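Local coordinates for protein ochratoxinase (Aspergillus niger, PDB 4C65) that hydrolyses the mycotoxin ochratoxin A to ochratoxin alpha and L-phenylalanine, acting as a zinc-dependent carboxypeptidase of the amidohydrolase superfamily built as a homooctamer, at residues A[9-14]-A[39-44]; A[26-29]-A[34-37]; A[133-138]-A[414-419]; A[377-380]-A[386-389]. All blocks are in the same frame, centred on the assembly; numbering follows the deposited sequence.

Contact 1 (A[9-14]-A[39-44])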
loop_
_atom_site.group_PDB
_atom_site.type_symbol
_atom_site.label_atom_id
_atom_site.label_comp_id
_atom_site.label_asym_id
_atom_site.label_seq_id
_atom_site.Cartn_x
_atom_site.Cartn_y
_atom_site.Cartn_z
ATOM N N ILE A 9 -43.694 -35.599 -24.971
ATOM C CA ILE A 9 -43.326 -36.805 -25.706
ATOM C C ILE A 9 -42.669 -36.406 -27.000
ATOM O O ILE A 9 -43.204 -35.591 -27.746
ATOM C CB ILE A 9 -44.530 -37.717 -26.011
ATOM C CG1 ILE A 9 -45.278 -38.025 -24.709
ATOM C CG2 ILE A 9 -44.053 -39.012 -26.654
ATOM C CD1 ILE A 9 -46.464 -38.937 -24.864
ATOM N N ILE A 10 -41.487 -36.964 -27.241
ATOM C CA ILE A 10 -40.764 -36.735 -28.481
ATOM C C ILE A 10 -40.573 -38.063 -29.201
ATOM O O ILE A 10 -39.973 -38.980 -28.653
ATOM C CB ILE A 10 -39.371 -36.139 -28.217
ATOM C CG1 ILE A 10 -39.479 -34.872 -27.378
ATOM C CG2 ILE A 10 -38.657 -35.863 -29.538
ATOM C CD1 ILE A 10 -38.196 -34.535 -26.646
ATOM N N TYR A 11 -41.132 -38.166 -30.404
ATOM C CA TYR A 11 -40.970 -39.345 -31.234
ATOM C C TYR A 11 -39.820 -39.128 -32.168
ATOM O O TYR A 11 -39.722 -38.072 -32.798
ATOM C CB TYR A 11 -42.229 -39.589 -32.052
ATOM C CG TYR A 11 -43.444 -39.930 -31.221
ATOM C CD1 TYR A 11 -43.738 -41.239 -30.892
ATOM C CD2 TYR A 11 -44.279 -38.938 -30.745
ATOM C CE1 TYR A 11 -44.853 -41.561 -30.132
ATOM C CE2 TYR A 11 -45.408 -39.252 -29.980
ATOM C CZ TYR A 11 -45.690 -40.567 -29.690
ATOM O OH TYR A 11 -46.791 -40.887 -28.957
ATOM N N ALA A 12 -38.949 -40.124 -32.275
ATOM C CA ALA A 12 -37.741 -39.980 -33.073
ATOM C C ALA A 12 -37.564 -41.102 -34.077
ATOM O O ALA A 12 -37.564 -42.266 -33.698
ATOM C CB ALA A 12 -36.515 -39.893 -32.163
ATOM N N GLY A 13 -37.361 -40.747 -35.347
ATOM C CA GLY A 13 -37.008 -41.724 -36.371
ATOM C C GLY A 13 -35.765 -42.517 -35.977
ATOM O O GLY A 13 -35.714 -43.735 -36.112
ATOM N N LEU A 14 -34.771 -41.806 -35.459
ATOM C CA LEU A 14 -33.554 -42.403 -34.925
ATOM C C LEU A 14 -33.210 -41.738 -33.594
ATOM O O LEU A 14 -33.161 -40.513 -33.501
ATOM C CB LEU A 14 -32.410 -42.193 -35.917
ATOM C CG LEU A 14 -31.055 -42.791 -35.551
ATOM C CD1 LEU A 14 -31.084 -44.306 -35.672
ATOM C CD2 LEU A 14 -29.977 -42.193 -36.439
ATOM N N GLY A 39 -37.164 -45.472 -25.087
ATOM C CA GLY A 39 -37.352 -46.785 -25.654
ATOM C C GLY A 39 -38.149 -46.679 -26.924
ATOM O O GLY A 39 -38.281 -45.610 -27.500
ATOM N N SER A 40 -38.706 -47.805 -27.344
ATOM C CA SER A 40 -39.387 -47.856 -28.614
ATOM C C SER A 40 -40.728 -47.138 -28.473
ATOM O O SER A 40 -41.347 -47.105 -27.413
ATOM C CB SER A 40 -39.567 -49.300 -29.087
ATOM O OG SER A 40 -40.765 -49.836 -28.578
ATOM N N GLU A 41 -41.137 -46.530 -29.567
ATOM C CA GLU A 41 -42.418 -45.855 -29.696
ATOM C C GLU A 41 -43.587 -46.667 -29.139
ATOM O O GLU A 41 -44.438 -46.126 -28.441
ATOM C CB GLU A 41 -42.630 -45.601 -31.170
ATOM C CG GLU A 41 -43.729 -44.647 -31.549
ATOM C CD GLU A 41 -43.632 -44.414 -33.081
ATOM O OE1 GLU A 41 -43.236 -45.372 -33.779
ATOM O OE2 GLU A 41 -43.923 -43.301 -33.615
ATOM N N ALA A 42 -43.602 -47.956 -29.446
ATOM C CA ALA A 42 -44.676 -48.829 -28.997
ATOM C C ALA A 42 -44.754 -48.980 -27.475
ATOM O O ALA A 42 -45.804 -49.320 -26.943
ATOM C CB ALA A 42 -44.559 -50.195 -29.659
ATOM N N ASP A 43 -43.662 -48.708 -26.771
ATOM C CA ASP A 43 -43.590 -49.028 -25.353
ATOM C C ASP A 43 -43.782 -47.851 -24.416
ATOM O O ASP A 43 -43.544 -47.983 -23.220
ATOM C CB ASP A 43 -42.264 -49.707 -25.038
ATOM C CG ASP A 43 -42.141 -51.089 -25.692
ATOM O OD1 ASP A 43 -43.152 -51.735 -26.009
ATOM O OD2 ASP A 43 -40.999 -51.513 -25.950
ATOM N N ILE A 44 -44.212 -46.705 -24.932
ATOM C CA ILE A 44 -44.418 -45.541 -24.078
ATOM C C ILE A 44 -45.456 -45.872 -23.009
ATOM O O ILE A 44 -46.566 -46.216 -23.343
ATOM C CB ILE A 44 -44.919 -44.323 -24.885
ATOM C CG1 ILE A 44 -43.914 -43.927 -25.979
ATOM C CG2 ILE A 44 -45.136 -43.115 -23.969
ATOM C CD1 ILE A 44 -44.531 -43.134 -27.109
#
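Glu41 is the first residue of 39-44 to reach the strand 9-12, and it does so with its side chain laid across the ring of Tyr11 at about a right angle. With CG anti to the backbone N (chi1 -167°), CG comes to 3.5 Å from Tyr11 CD1, and the extended remainder carries OE2 along the ring, 3.4 Å from that same Tyr11 CD1. The carboxylate is turned 51° from the ring plane and approaches it obliquely. Arg57 lies against this pair, making a cation-pi contact with Tyr11 and a long, weak ion pair with Glu41. Glu41 opens a short 3-10 turn, with Asp43 N bonded to Ser40 O at 2.9 Å, that brings the chain round to Ile44. From there Ile44 sends its CD1 methyl to 3.4 Å from Tyr11 CE1, while the same methyl sits 4.2 Å from Ile9 CG2. Leu49 of helix 46-51 touches Ile9, Tyr11 and Ile44; the two isoleucines are buried, while Tyr11 and Glu41 keep some exposure. No hydrogen bond crosses: a connecting loop folds over one face of a sheet, consistent with the smaller beta-sandwich domain that accompanies the TIM barrel in this enzyme.

Contact 2 (A[26-29]-A[34-37])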
loop_
_atom_site.group_PDB
_atom_site.type_symbol
_atom_site.label_atom_id
_atom_site.label_comp_id
_atom_site.label_asym_id
_atom_site.label_seq_id
_atom_site.Cartn_x
_atom_site.Cartn_y
_atom_site.Cartn_z
ATOM N N ALA A 26 -38.194 -44.532 -32.065
ATOM C CA ALA A 26 -38.146 -44.502 -30.637
ATOM C C ALA A 26 -38.959 -43.333 -30.124
ATOM O O ALA A 26 -39.511 -42.550 -30.907
ATOM C CB ALA A 26 -36.708 -44.387 -30.187
ATOM N N ALA A 27 -39.032 -43.244 -28.797
ATOM C CA ALA A 27 -39.670 -42.133 -28.151
ATOM C C ALA A 27 -38.948 -41.811 -26.871
ATOM O O ALA A 27 -38.361 -42.681 -26.230
ATOM C CB ALA A 27 -41.120 -42.446 -27.874
ATOM N N LEU A 28 -39.015 -40.545 -26.504
ATOM C CA LEU A 28 -38.472 -40.072 -25.257
ATOM C C LEU A 28 -39.521 -39.237 -24.550
ATOM O O LEU A 28 -40.175 -38.391 -25.177
ATOM C CB LEU A 28 -37.218 -39.240 -25.518
ATOM C CG LEU A 28 -36.500 -38.707 -24.278
ATOM C CD1 LEU A 28 -34.989 -38.721 -24.477
ATOM C CD2 LEU A 28 -36.983 -37.291 -23.929
ATOM N N VAL A 29 -39.678 -39.454 -23.254
ATOM C CA VAL A 29 -40.588 -38.646 -22.474
ATOM C C VAL A 29 -39.802 -37.754 -21.512
ATOM O O VAL A 29 -38.914 -38.227 -20.800
ATOM C CB VAL A 29 -41.562 -39.510 -21.674
ATOM C CG1 VAL A 29 -42.480 -38.641 -20.841
ATOM C CG2 VAL A 29 -42.376 -40.395 -22.610
ATOM N N ILE A 34 -36.351 -33.875 -16.003
ATOM C CA ILE A 34 -35.724 -35.181 -16.154
ATOM C C ILE A 34 -36.332 -36.044 -17.247
ATOM O O ILE A 34 -37.413 -35.783 -17.713
ATOM C CB ILE A 34 -35.795 -35.807 -14.747
ATOM C CG1 ILE A 34 -34.619 -35.166 -14.018
ATOM C CG2 ILE A 34 -35.743 -37.331 -14.710
ATOM C CD1 ILE A 34 -35.024 -34.285 -12.861
ATOM N N ILE A 35 -35.571 -37.016 -17.720
ATOM C CA ILE A 35 -36.046 -37.915 -18.723
ATOM C C ILE A 35 -36.798 -39.026 -18.026
ATOM O O ILE A 35 -36.230 -39.748 -17.225
ATOM C CB ILE A 35 -34.877 -38.514 -19.528
ATOM C CG1 ILE A 35 -34.192 -37.398 -20.340
ATOM C CG2 ILE A 35 -35.382 -39.627 -20.446
ATOM C CD1 ILE A 35 -32.783 -37.719 -20.776
ATOM N N ALA A 36 -38.073 -39.172 -18.365
ATOM C CA ALA A 36 -38.928 -40.127 -17.703
ATOM C C ALA A 36 -38.934 -41.488 -18.381
ATOM O O ALA A 36 -39.163 -42.489 -17.732
ATOM C CB ALA A 36 -40.345 -39.578 -17.614
ATOM N N PHE A 37 -38.712 -41.517 -19.688
ATOM C CA PHE A 37 -38.733 -42.766 -20.438
ATOM C C PHE A 37 -37.922 -42.662 -21.730
ATOM O O PHE A 37 -37.966 -41.638 -22.421
ATOM C CB PHE A 37 -40.176 -43.154 -20.791
ATOM C CG PHE A 37 -40.282 -44.293 -21.784
ATOM C CD1 PHE A 37 -40.190 -45.609 -21.352
ATOM C CD2 PHE A 37 -40.462 -44.043 -23.151
ATOM C CE1 PHE A 37 -40.294 -46.660 -22.247
ATOM C CE2 PHE A 37 -40.567 -45.089 -24.057
ATOM C CZ PHE A 37 -40.496 -46.405 -23.601
#
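Strands 26-29 and 34-37 run antiparallel but strongly twisted, their short axes 131° apart, and Val29 forms a hydrogen-bonded pair with Phe37. Val29 N gives a nearly straight bond to Phe37 O at 2.9 Å. In return Val29 O takes Ala36 N at 2.7 Å, plus a weak, longer bond from Phe37 N; two residues facing one make this a classic beta bulge. On the Val29 face, the two valine methyls share the work: CG1, anti to the backbone N (chi1 179°), rests on Ala36 CB, while CG2 meets Phe37 CB, each at 4.0 Å. The Phe37 ring reaches across toward the start of strand 26-29, bringing CE2 to 3.9 Å from Ala27 O in an oblique approach. Leu28 and Ile35 cross at about a right angle, with Leu28 CG 4.1 Å from Ile35 CG2. Tyr48 of helix 46-51 packs on Val29 and Ala36, and Ile44 on Ala27 and Phe37. The polar work here is thus entirely backbone to backbone, and the side chains add apolar cover: the hydrogen bonds set the register of the hairpin, and the extra residue at the bulge lets Ala36 and Phe37 both lean on one valine.

Contact 3 (A[133-138]-A[414-419])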
loop_
_atom_site.group_PDB
_atom_site.type_symbol
_atom_site.label_atom_id
_atom_site.label_comp_id
_atom_site.label_asym_id
_atom_site.label_seq_id
_atom_site.Cartn_x
_atom_site.Cartn_y
_atom_site.Cartn_z
ATOM N N GLY A 133 -28.039 -19.848 -22.069
ATOM C CA GLY A 133 -26.794 -20.486 -22.469
ATOM C C GLY A 133 -26.731 -21.920 -22.005
ATOM O O GLY A 133 -27.696 -22.423 -21.422
ATOM N N PRO A 134 -25.589 -22.586 -22.239
ATOM C CA PRO A 134 -25.422 -23.921 -21.702
ATOM C C PRO A 134 -25.244 -23.915 -20.188
ATOM O O PRO A 134 -25.039 -22.854 -19.588
ATOM C CB PRO A 134 -24.141 -24.417 -22.355
ATOM C CG PRO A 134 -23.753 -23.374 -23.350
ATOM C CD PRO A 134 -24.450 -22.124 -23.021
ATOM N N ASN A 135 -25.387 -25.092 -19.580
ATOM C CA ASN A 135 -24.888 -25.300 -18.261
ATOM C C ASN A 135 -23.419 -24.979 -18.312
ATOM O O ASN A 135 -22.702 -25.509 -19.179
ATOM C CB ASN A 135 -25.080 -26.748 -17.846
ATOM C CG ASN A 135 -26.535 -27.083 -17.614
ATOM O OD1 ASN A 135 -27.132 -26.612 -16.662
ATOM N ND2 ASN A 135 -27.103 -27.917 -18.473
ATOM N N VAL A 136 -22.961 -24.101 -17.427
ATOM C CA VAL A 136 -21.556 -23.748 -17.390
ATOM C C VAL A 136 -20.880 -24.350 -16.156
ATOM O O VAL A 136 -21.302 -24.127 -15.038
ATOM C CB VAL A 136 -21.363 -22.214 -17.398
ATOM C CG1 VAL A 136 -19.878 -21.854 -17.300
ATOM C CG2 VAL A 136 -21.965 -21.615 -18.663
ATOM N N TYR A 137 -19.854 -25.161 -16.381
ATOM C CA TYR A 137 -19.000 -25.627 -15.317
ATOM C C TYR A 137 -17.674 -24.922 -15.514
ATOM O O TYR A 137 -16.945 -25.205 -16.472
ATOM C CB TYR A 137 -18.820 -27.150 -15.374
ATOM C CG TYR A 137 -20.104 -27.886 -15.344
ATOM C CD1 TYR A 137 -20.839 -28.067 -16.489
ATOM C CD2 TYR A 137 -20.584 -28.416 -14.167
ATOM C CE1 TYR A 137 -22.048 -28.753 -16.468
ATOM C CE2 TYR A 137 -21.787 -29.089 -14.118
ATOM C CZ TYR A 137 -22.526 -29.259 -15.277
ATOM O OH TYR A 137 -23.713 -29.943 -15.232
ATOM N N SER A 138 -17.359 -23.999 -14.614
ATOM C CA SER A 138 -16.226 -23.134 -14.801
ATOM C C SER A 138 -15.134 -23.417 -13.781
ATOM O O SER A 138 -15.403 -23.773 -12.645
ATOM C CB SER A 138 -16.671 -21.666 -14.692
ATOM O OG SER A 138 -15.581 -20.773 -14.868
ATOM N N VAL A 414 -33.930 -27.678 -29.186
ATOM C CA VAL A 414 -32.996 -27.738 -28.058
ATOM C C VAL A 414 -33.731 -27.648 -26.716
ATOM O O VAL A 414 -34.339 -26.635 -26.405
ATOM C CB VAL A 414 -31.924 -26.634 -28.145
ATOM C CG1 VAL A 414 -30.958 -26.720 -26.962
ATOM C CG2 VAL A 414 -31.162 -26.741 -29.461
ATOM N N TRP A 415 -33.667 -28.733 -25.945
ATOM C CA TRP A 415 -34.128 -28.772 -24.571
ATOM C C TRP A 415 -32.928 -28.740 -23.612
ATOM O O TRP A 415 -31.973 -29.497 -23.778
ATOM C CB TRP A 415 -34.898 -30.066 -24.280
ATOM C CG TRP A 415 -36.243 -30.142 -24.875
ATOM C CD1 TRP A 415 -37.410 -29.692 -24.327
ATOM C CD2 TRP A 415 -36.575 -30.688 -26.146
ATOM N NE1 TRP A 415 -38.453 -29.949 -25.173
ATOM C CE2 TRP A 415 -37.967 -30.565 -26.297
ATOM C CE3 TRP A 415 -35.832 -31.263 -27.176
ATOM C CZ2 TRP A 415 -38.633 -30.997 -27.445
ATOM C CZ3 TRP A 415 -36.486 -31.693 -28.302
ATOM C CH2 TRP A 415 -37.870 -31.556 -28.435
ATOM N N LYS A 416 -32.989 -27.843 -22.629
ATOM C CA LYS A 416 -32.032 -27.815 -21.521
ATOM C C LYS A 416 -32.821 -27.855 -20.229
ATOM O O LYS A 416 -33.655 -26.989 -19.975
ATOM C CB LYS A 416 -31.176 -26.558 -21.565
ATOM C CG LYS A 416 -30.065 -26.588 -20.522
ATOM C CD LYS A 416 -29.290 -25.284 -20.408
ATOM C CE LYS A 416 -29.935 -24.252 -19.496
ATOM N NZ LYS A 416 -28.891 -23.368 -18.941
ATOM N N GLY A 417 -32.556 -28.873 -19.414
ATOM C CA GLY A 417 -33.306 -29.068 -18.173
ATOM C C GLY A 417 -34.796 -29.197 -18.405
ATOM O O GLY A 417 -35.594 -28.739 -17.595
ATOM N N GLY A 418 -35.168 -29.807 -19.533
ATOM C CA GLY A 418 -36.574 -29.983 -19.896
ATOM C C GLY A 418 -37.256 -28.772 -20.514
ATOM O O GLY A 418 -38.377 -28.858 -20.967
ATOM N N LYS A 419 -36.557 -27.650 -20.565
ATOM C CA LYS A 419 -37.087 -26.417 -21.130
ATOM C C LYS A 419 -36.625 -26.234 -22.572
ATOM O O LYS A 419 -35.458 -26.415 -22.890
ATOM C CB LYS A 419 -36.641 -25.230 -20.277
ATOM C CG LYS A 419 -37.227 -23.929 -20.762
ATOM C CD LYS A 419 -37.031 -22.765 -19.810
ATOM C CE LYS A 419 -37.437 -21.491 -20.542
ATOM N NZ LYS A 419 -37.156 -20.281 -19.732
HETATM O O HOH W 1 -30.380 -20.970 -20.546
HETATM O O HOH W 2 -27.300 -23.518 -16.625
#
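Lys416 reaches from the end of strand 411-416 to the entry of strand 135-138, and its side chain makes nearly all of the contact. CB points toward 133-138, and with chi1 at -173° the chain sets off anti to the backbone N. CG passes the amide of Asn135, 3.8 Å from Asn135 ND2; this nitrogen has a weak hydrogen bond to Thr110 O in the neighbouring strand. CD comes to 3.4 Å from Gly133 O, still alongside the amide. A bend about the CG-CD bond (chi3 85°) then keeps the rest of the chain close to the glycine carbonyl, with CE also near it. At the tip, NZ donates to Gly133 O at 2.9 Å, tilted 30° out of the carbonyl plane. Two waters add to the grip, one of them weakly. The first accepts from Lys416 NZ at 2.8 Å and donates to Asn135 OD1, so the amide is tied to the lysine through its oxygen. The other accepts from Gly133 N at 3.0 Å and makes only a weak bond with NZ. Ile126 of helix 119-127 packs on the lysine side chain. Just past the lysine, the type I' turn of Lys416 to Lys419 reverses the chain, with Gly417 and Gly418 both at positive phi; Asp390 receives a hydrogen bond from Gly417 N. The arrangement is a two-residue type I' hairpin held by its first residue against the start of strand 135-138, which pairs in parallel with 109-114, consistent with the twisted TIM barrel.

Contact 4 (A[377-380]-A[386-389])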
loop_
_atom_site.group_PDB
_atom_site.type_symbol
_atom_site.label_atom_id
_atom_site.label_comp_id
_atom_site.label_asym_id
_atom_site.label_seq_id
_atom_site.Cartn_x
_atom_site.Cartn_y
_atom_site.Cartn_z
ATOM N N ALA A 377 -20.747 -33.392 -11.775
ATOM C CA ALA A 377 -21.663 -33.724 -12.872
ATOM C C ALA A 377 -22.945 -34.328 -12.342
ATOM O O ALA A 377 -22.913 -35.255 -11.536
ATOM C CB ALA A 377 -21.008 -34.708 -13.828
ATOM N N PRO A 378 -24.088 -33.820 -12.815
ATOM C CA PRO A 378 -25.319 -34.544 -12.567
ATOM C C PRO A 378 -25.356 -35.793 -13.477
ATOM O O PRO A 378 -24.410 -36.035 -14.231
ATOM C CB PRO A 378 -26.404 -33.528 -12.931
ATOM C CG PRO A 378 -25.771 -32.622 -13.921
ATOM C CD PRO A 378 -24.307 -32.584 -13.591
ATOM N N LEU A 379 -26.420 -36.579 -13.394
ATOM C CA LEU A 379 -26.659 -37.622 -14.376
ATOM C C LEU A 379 -27.108 -36.947 -15.646
ATOM O O LEU A 379 -28.236 -36.508 -15.727
ATOM C CB LEU A 379 -27.732 -38.609 -13.885
ATOM C CG LEU A 379 -27.307 -39.512 -12.719
ATOM C CD1 LEU A 379 -28.455 -40.444 -12.361
ATOM C CD2 LEU A 379 -26.044 -40.316 -13.052
ATOM N N THR A 380 -26.216 -36.851 -16.619
ATOM C CA THR A 380 -26.516 -36.199 -17.864
ATOM C C THR A 380 -25.633 -36.722 -18.998
ATOM O O THR A 380 -24.841 -37.627 -18.809
ATOM C CB THR A 380 -26.387 -34.673 -17.719
ATOM O OG1 THR A 380 -26.939 -34.030 -18.863
ATOM C CG2 THR A 380 -24.923 -34.237 -17.564
ATOM N N GLY A 386 -34.103 -41.033 -15.883
ATOM C CA GLY A 386 -33.510 -40.462 -14.676
ATOM C C GLY A 386 -32.414 -39.429 -14.922
ATOM O O GLY A 386 -31.999 -38.756 -14.001
ATOM N N TYR A 387 -31.965 -39.298 -16.164
ATOM C CA TYR A 387 -30.962 -38.312 -16.527
ATOM C C TYR A 387 -31.600 -36.988 -16.862
ATOM O O TYR A 387 -32.800 -36.904 -17.151
ATOM C CB TYR A 387 -30.136 -38.797 -17.715
ATOM C CG TYR A 387 -29.090 -39.804 -17.331
ATOM C CD1 TYR A 387 -29.431 -40.969 -16.635
ATOM C CD2 TYR A 387 -27.769 -39.620 -17.685
ATOM C CE1 TYR A 387 -28.476 -41.901 -16.287
ATOM C CE2 TYR A 387 -26.814 -40.552 -17.352
ATOM C CZ TYR A 387 -27.175 -41.678 -16.654
ATOM O OH TYR A 387 -26.224 -42.580 -16.326
ATOM N N GLU A 388 -30.790 -35.932 -16.829
ATOM C CA GLU A 388 -31.292 -34.577 -17.060
ATOM C C GLU A 388 -31.748 -34.416 -18.507
ATOM O O GLU A 388 -31.118 -34.923 -19.429
ATOM C CB GLU A 388 -30.236 -33.523 -16.741
ATOM C CG GLU A 388 -29.814 -33.493 -15.296
ATOM C CD GLU A 388 -29.538 -32.106 -14.756
ATOM O OE1 GLU A 388 -28.965 -31.208 -15.460
ATOM O OE2 GLU A 388 -29.913 -31.909 -13.585
ATOM N N ALA A 389 -32.846 -33.694 -18.693
ATOM C CA ALA A 389 -33.462 -33.510 -20.010
ATOM C C ALA A 389 -32.753 -32.432 -20.809
ATOM O O ALA A 389 -33.310 -31.383 -21.081
ATOM C CB ALA A 389 -34.945 -33.197 -19.855
HETATM O O HOH W 3 -27.390 -31.434 -17.634
#
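Leu379 and Tyr387 make the close part of this contact. The leucine CB sits squarely over one face of the tyrosine ring, 3.8 Å from the centroid of the Tyr387 ring and only 7° off its normal, a clean CH-pi contact. With chi1 at -70°, Leu379 CG turns away from its own carbonyl carbon and the two methyls hang past the ring's rim, CD1 by CE1 and CD2 4.0 Å from Tyr387 OH. The backbone of the following residue passes beyond the CD2 corner of the ring: Thr380 N comes to 3.3 Å from Tyr387 CD2, an oblique approach. Beside this CH-pi contact the two chains are joined by one backbone hydrogen bond, Glu388 N to Leu379 O at 2.8 Å, the donor lying in the carbonyl plane. Neither segment is regular strand; both belong to the long loop between helix 358-365 and strand 391-394, which doubles back on itself here within the amidohydrolase region. Gly386 and Tyr387 also bond through their backbones to Ile35, so the returning arm of the loop lies along the edge of the 34-38 strand. Leu379 and Gly386 are exposed, so even the CH-pi contact lies at the surface. The Glu388 side is looser, with a water filling in between the groups. Bent at chi2 (-143°), the side chain crosses the Pro378 ring at about a right angle, and its carboxylate touches only carbon there, Glu388 OE1 lying 3.8 Å from Pro378 CG. The water donates to Glu388 OE1 at 2.7 Å and stands 2.9 Å from Thr380 OG1.

Contacts 1, 2 and 3 are partly buried; contact 4 is at the surface. Contacts 1 and 2 belong together: strands 7-15 and 26-31 are neighbours in one sheet, Gly39 O meets Ala27 N, and the hairpin is nested inside the loop that contact 1 closes. Contact 2 relies on backbone hydrogen bonds, contact 1 on side chains alone. Contact 4 borders the hairpin, its 386-387 arm joined to strand 34-38. It is in turn nested within contact 3, where Gly418 N meets Ala389 O and Tyr137 touches Pro378. Contact 3, nearest the centre of the chain, sets a charged lysine tip on a backbone carbonyl; water also serves contact 4. Trp415 also reaches Ile10 of contact 1.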